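Local coordinates for protein 2-Keto-3-deoxy-(6-phospho-)gluconate aldolase (Thermoproteus tenax, PDB 2R91) that is an aldolase of the dihydrodipicolinate synthetase family, built on a TIM barrel, at residues A206-A211 against E218-L223; A195-Y200 against F225-I230. One frame throughout, in Å; residues are numbered along the deposited sequence.

Strand 192-193 is the last of the eight parallel strands of the barrel, and the chain leaves it through the loop that holds 195-200. Helix 202-213 follows, carrying 206-211; after a short turn the chain doubles back as helix 217-237, which supplies first 218-223 and then 225-230. Contact 1 closes the tight helical hairpin, with six residues between its segments. Contact 2 closes the wider loop of 24 residues and encloses contact 1 entirely. Helix 217-237 serves both: it is fastened to helix 202-213 near the turn by contact 1 and to the loop after strand 192-193 by contact 2, the two centres about 12 Å apart.

Contact 1: A206-A211 against E218-L223; sequences AGIRDA and ERARSL
Gly207 O is gripped twice, by Ala211 N inside its own helix and by a water that donates to it at 2.8 Å. The same water accepts from Arg219 NE, also at 2.8 Å, so one water joins a helix carbonyl to an arginine across the contact. It sits at the edge of the guanidinium, in its plane. Arg219 gets there with a chain extended from CG to NE, its CG anti to the backbone N (chi1 169°), and on the way its CG rests against Ala211 CB at 3.9 Å. That methyl also lies 3.9 Å from Ala220 CB. The segments 206-211 and 218-223 run nearly antiparallel, their axes at 159° and 8.2 Å at closest approach, as the arms of a helical hairpin that follows the last strand of the TIM barrel. The small residues Gly207, Ala211 and Ala220 at the interface are consistent with this closeness; the nearest CA pair, Ile208 and Ala220, is 4.6 Å apart. Farther from the turn Ile208 and Leu223 lie alongside each other, pointing opposite ways, with Ile208 CG1 within 3.6 Å of Leu223 CB. Gly207 has no side chain, and Leu223 CD1 lies 3.7 Å from Gly207 C, so the leucine methyl packs straight on the backbone. Phe183 of helix 182-187 packs on both Ile208 and Ala220, while the C-terminal residue Leu286 touches Arg219 and Leu223.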
loop_
_atom_site.group_PDB
_atom_site.type_symbol
_atom_site.label_atom_id
_atom_site.label_comp_id
_atom_site.label_asym_id
_atom_site.label_seq_id
_atom_site.Cartn_x
_atom_site.Cartn_y
_atom_site.Cartn_z
ATOM N N ALA A 206 27.214 -19.672 1.371
ATOM C CA ALA A 206 28.679 -19.601 1.523
ATOM C C ALA A 206 29.319 -19.507 0.137
ATOM O O ALA A 206 30.270 -18.769 -0.048
ATOM C CB ALA A 206 29.205 -20.838 2.291
ATOM N N GLY A 207 28.788 -20.254 -0.822
ATOM C CA GLY A 207 29.251 -20.145 -2.221
ATOM C C GLY A 207 29.075 -18.736 -2.770
ATOM O O GLY A 207 29.979 -18.192 -3.414
ATOM N N ILE A 208 27.930 -18.115 -2.492
ATOM C CA ILE A 208 27.738 -16.717 -2.915
ATOM C C ILE A 208 28.752 -15.794 -2.267
ATOM O O ILE A 208 29.355 -14.949 -2.934
ATOM C CB ILE A 208 26.305 -16.221 -2.608
ATOM C CG1 ILE A 208 25.291 -17.035 -3.424
ATOM C CG2 ILE A 208 26.193 -14.700 -2.873
ATOM C CD1 ILE A 208 23.812 -16.636 -3.170
ATOM N N ARG A 209 28.924 -15.918 -0.949
ATOM C CA ARG A 209 29.878 -15.066 -0.226
ATOM C C ARG A 209 31.316 -15.227 -0.777
ATOM O O ARG A 209 32.037 -14.235 -0.972
ATOM C CB ARG A 209 29.878 -15.425 1.285
ATOM C CG ARG A 209 30.686 -14.432 2.120
ATOM C CD ARG A 209 30.618 -14.736 3.646
ATOM N NE ARG A 209 31.103 -16.090 3.919
ATOM C CZ ARG A 209 30.993 -16.712 5.094
ATOM N NH1 ARG A 209 30.387 -16.107 6.113
ATOM N NH2 ARG A 209 31.437 -17.958 5.217
ATOM N N ASP A 210 31.725 -16.481 -0.974
ATOM C CA ASP A 210 33.040 -16.809 -1.563
ATOM C C ASP A 210 33.213 -16.167 -2.934
ATOM O O ASP A 210 34.261 -15.594 -3.258
ATOM C CB ASP A 210 33.161 -18.322 -1.737
ATOM C CG ASP A 210 33.435 -19.050 -0.422
ATOM O OD1 ASP A 210 33.712 -18.374 0.592
ATOM O OD2 ASP A 210 33.352 -20.298 -0.408
ATOM N N ALA A 211 32.166 -16.264 -3.739
ATOM C CA ALA A 211 32.222 -15.760 -5.093
ATOM C C ALA A 211 32.361 -14.256 -5.079
ATOM O O ALA A 211 33.181 -13.705 -5.793
ATOM C CB ALA A 211 30.990 -16.208 -5.906
ATOM N N GLU A 218 29.608 -12.791 -11.483
ATOM C CA GLU A 218 28.758 -13.622 -12.330
ATOM C C GLU A 218 28.352 -14.946 -11.650
ATOM O O GLU A 218 27.191 -15.341 -11.730
ATOM C CB GLU A 218 29.396 -13.876 -13.710
ATOM C CG GLU A 218 29.613 -12.596 -14.566
ATOM C CD GLU A 218 30.731 -11.696 -14.021
ATOM O OE1 GLU A 218 31.622 -12.184 -13.269
ATOM O OE2 GLU A 218 30.713 -10.479 -14.326
ATOM N N ARG A 219 29.300 -15.639 -11.023
ATOM C CA ARG A 219 28.964 -16.864 -10.278
ATOM C C ARG A 219 27.993 -16.563 -9.096
ATOM O O ARG A 219 27.021 -17.297 -8.856
ATOM C CB ARG A 219 30.234 -17.562 -9.748
ATOM C CG ARG A 219 29.925 -18.688 -8.756
ATOM C CD ARG A 219 31.143 -19.575 -8.458
ATOM N NE ARG A 219 30.814 -20.671 -7.540
ATOM C CZ ARG A 219 30.315 -21.851 -7.908
ATOM N NH1 ARG A 219 30.070 -22.123 -9.187
ATOM N NH2 ARG A 219 30.042 -22.766 -6.986
ATOM N N ALA A 220 28.297 -15.517 -8.347
ATOM C CA ALA A 220 27.448 -15.086 -7.208
ATOM C C ALA A 220 26.023 -14.822 -7.674
ATOM O O ALA A 220 25.049 -15.283 -7.061
ATOM C CB ALA A 220 28.001 -13.814 -6.577
ATOM N N ARG A 221 25.900 -14.051 -8.764
ATOM C CA ARG A 221 24.596 -13.751 -9.316
ATOM C C ARG A 221 23.874 -15.000 -9.816
ATOM O O ARG A 221 22.675 -15.158 -9.627
ATOM C CB ARG A 221 24.721 -12.734 -10.459
ATOM C CG ARG A 221 23.378 -12.217 -10.953
ATOM C CD ARG A 221 23.602 -10.947 -11.784
ATOM N NE ARG A 221 24.337 -11.250 -13.007
ATOM C CZ ARG A 221 25.147 -10.388 -13.627
ATOM N NH1 ARG A 221 25.340 -9.162 -13.152
ATOM N NH2 ARG A 221 25.746 -10.749 -14.746
ATOM N N SER A 222 24.601 -15.893 -10.471
ATOM C CA SER A 222 24.012 -17.134 -10.925
ATOM C C SER A 222 23.489 -18.017 -9.773
ATOM O O SER A 222 22.400 -18.588 -9.867
ATOM C CB SER A 222 25.028 -17.933 -11.731
ATOM O OG SER A 222 24.441 -19.180 -12.083
ATOM N N LEU A 223 24.287 -18.154 -8.716
ATOM C CA LEU A 223 23.856 -18.873 -7.508
ATOM C C LEU A 223 22.609 -18.207 -6.908
ATOM O O LEU A 223 21.664 -18.885 -6.551
ATOM C CB LEU A 223 24.991 -18.899 -6.467
ATOM C CG LEU A 223 26.205 -19.758 -6.861
ATOM C CD1 LEU A 223 27.281 -19.643 -5.817
ATOM C CD2 LEU A 223 25.785 -21.213 -7.064
HETATM O O HOH W 1 31.634 -19.856 -4.990
#

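Contact 2: A195-Y200 against F225-I230; sequences ASSANY and FLLDEI
The ring of Tyr200 has Ser197 CA over one face, 3.4 Å above the plane and displaced to the ring's margin, while Leu227 CD1 and Ile230 CG2 approach it obliquely from helix 217-237. Both tyrosine and serine belong to the loop that leaves the last strand of the TIM barrel, so the contact joins that loop to the second arm of the helical hairpin that follows it. Tyr200 CE1 is the ring atom nearest both, 4.1 Å from Ile230 CG2 and 4.2 Å from Leu227 CD1, with Tyr200 OH also 4.2 Å from Leu227 CD1. Leu227 comes at the tyrosine nearly perpendicular, whereas Ile230 passes beside it, headed the other way. Leu227 CG is anti to the backbone N (chi1 175°), which carries its two methyls toward the loop, and both meet Ser197, CD1 at its CB and CD2 at its OG. Besides touching Leu227, Ser197 OG is hydrogen-bonded to Asp179 OD1 and Tyr200 OH to the Tyr239 hydroxyl, so both buried hydroxyls have partners. Leu204 and Leu205 of helix 202-213 also pack on Leu227. Within the loop, Ser196 O is gripped by two donors of one residue, Asn199 N at 3.0 Å and Asn199 ND2 at 2.9 Å, the hydrogen bond from ND2 reaching a lone pair of Ser196 O in the carbonyl plane (C=O...N 134°).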
loop_
_atom_site.group_PDB
_atom_site.type_symbol
_atom_site.label_atom_id
_atom_site.label_comp_id
_atom_site.label_asym_id
_atom_site.label_seq_id
_atom_site.Cartn_x
_atom_site.Cartn_y
_atom_site.Cartn_z
ATOM N N ALA A 195 19.336 -14.741 6.228
ATOM C CA ALA A 195 18.366 -15.273 5.281
ATOM C C ALA A 195 17.835 -16.654 5.680
ATOM O O ALA A 195 18.594 -17.549 6.080
ATOM C CB ALA A 195 19.006 -15.292 3.840
ATOM N N SER A 196 16.531 -16.855 5.499
ATOM C CA SER A 196 15.871 -18.134 5.812
ATOM C C SER A 196 16.502 -19.335 5.121
ATOM O O SER A 196 16.511 -20.439 5.671
ATOM C CB SER A 196 14.381 -18.048 5.449
ATOM O OG SER A 196 14.211 -18.032 4.023
ATOM N N SER A 197 17.050 -19.129 3.915
ATOM C CA SER A 197 17.691 -20.226 3.185
ATOM C C SER A 197 18.985 -20.760 3.834
ATOM O O SER A 197 19.492 -21.809 3.426
ATOM C CB SER A 197 18.011 -19.813 1.728
ATOM O OG SER A 197 18.848 -18.681 1.714
ATOM N N ALA A 198 19.536 -20.057 4.819
ATOM C CA ALA A 198 20.637 -20.665 5.586
ATOM C C ALA A 198 20.191 -21.944 6.298
ATOM O O ALA A 198 21.026 -22.750 6.692
ATOM C CB ALA A 198 21.266 -19.674 6.566
ATOM N N ASN A 199 18.886 -22.131 6.465
ATOM C CA ASN A 199 18.397 -23.400 6.990
ATOM C C ASN A 199 18.622 -24.572 6.050
ATOM O O ASN A 199 18.999 -25.648 6.487
ATOM C CB ASN A 199 16.905 -23.341 7.324
ATOM C CG ASN A 199 16.644 -22.555 8.577
ATOM O OD1 ASN A 199 16.876 -23.056 9.681
ATOM N ND2 ASN A 199 16.220 -21.303 8.418
ATOM N N TYR A 200 18.306 -24.380 4.764
ATOM C CA TYR A 200 18.285 -25.516 3.832
ATOM C C TYR A 200 19.444 -25.550 2.853
ATOM O O TYR A 200 19.779 -26.620 2.369
ATOM C CB TYR A 200 16.941 -25.619 3.095
ATOM C CG TYR A 200 16.411 -24.327 2.465
ATOM C CD1 TYR A 200 16.752 -23.967 1.161
ATOM C CD2 TYR A 200 15.496 -23.519 3.151
ATOM C CE1 TYR A 200 16.225 -22.790 0.574
ATOM C CE2 TYR A 200 14.970 -22.361 2.586
ATOM C CZ TYR A 200 15.330 -22.013 1.283
ATOM O OH TYR A 200 14.813 -20.863 0.723
ATOM N N PHE A 225 20.292 -16.518 -8.468
ATOM C CA PHE A 225 19.115 -16.755 -9.286
ATOM C C PHE A 225 18.593 -18.178 -9.073
ATOM O O PHE A 225 17.385 -18.414 -9.056
ATOM C CB PHE A 225 19.432 -16.520 -10.777
ATOM C CG PHE A 225 19.606 -15.063 -11.149
ATOM C CD1 PHE A 225 19.047 -14.045 -10.366
ATOM C CD2 PHE A 225 20.307 -14.710 -12.320
ATOM C CE1 PHE A 225 19.212 -12.674 -10.725
ATOM C CE2 PHE A 225 20.471 -13.368 -12.685
ATOM C CZ PHE A 225 19.915 -12.350 -11.895
ATOM N N LEU A 226 19.507 -19.124 -8.906
ATOM C CA LEU A 226 19.114 -20.493 -8.575
ATOM C C LEU A 226 18.336 -20.550 -7.252
ATOM O O LEU A 226 17.318 -21.226 -7.140
ATOM C CB LEU A 226 20.358 -21.364 -8.468
ATOM C CG LEU A 226 20.109 -22.845 -8.651
ATOM C CD1 LEU A 226 19.655 -23.132 -10.162
ATOM C CD2 LEU A 226 21.358 -23.614 -8.285
ATOM N N LEU A 227 18.841 -19.846 -6.249
ATOM C CA LEU A 227 18.133 -19.710 -4.961
ATOM C C LEU A 227 16.744 -19.086 -5.124
ATOM O O LEU A 227 15.758 -19.581 -4.548
ATOM C CB LEU A 227 18.967 -18.849 -3.996
ATOM C CG LEU A 227 18.286 -18.530 -2.632
ATOM C CD1 LEU A 227 17.874 -19.834 -1.904
ATOM C CD2 LEU A 227 19.182 -17.655 -1.748
ATOM N N ASP A 228 16.655 -17.997 -5.901
ATOM C CA ASP A 228 15.359 -17.346 -6.179
ATOM C C ASP A 228 14.310 -18.321 -6.739
ATOM O O ASP A 228 13.144 -18.293 -6.346
ATOM C CB ASP A 228 15.550 -16.153 -7.137
ATOM C CG ASP A 228 16.392 -15.056 -6.529
ATOM O OD1 ASP A 228 16.468 -14.991 -5.272
ATOM O OD2 ASP A 228 16.949 -14.238 -7.296
ATOM N N GLU A 229 14.732 -19.206 -7.644
ATOM C CA GLU A 229 13.813 -20.176 -8.244
ATOM C C GLU A 229 13.282 -21.124 -7.188
ATOM O O GLU A 229 12.125 -21.516 -7.214
ATOM C CB GLU A 229 14.541 -21.021 -9.277
ATOM C CG GLU A 229 14.995 -20.244 -10.510
ATOM C CD GLU A 229 15.783 -21.124 -11.508
ATOM O OE1 GLU A 229 15.705 -22.400 -11.427
ATOM O OE2 GLU A 229 16.473 -20.516 -12.369
ATOM N N ILE A 230 14.156 -21.503 -6.262
ATOM C CA ILE A 230 13.768 -22.428 -5.180
ATOM C C ILE A 230 12.801 -21.733 -4.233
ATOM O O ILE A 230 11.748 -22.266 -3.910
ATOM C CB ILE A 230 15.032 -22.956 -4.440
ATOM C CG1 ILE A 230 15.815 -23.926 -5.350
ATOM C CG2 ILE A 230 14.629 -23.660 -3.112
ATOM C CD1 ILE A 230 17.288 -24.169 -4.911
#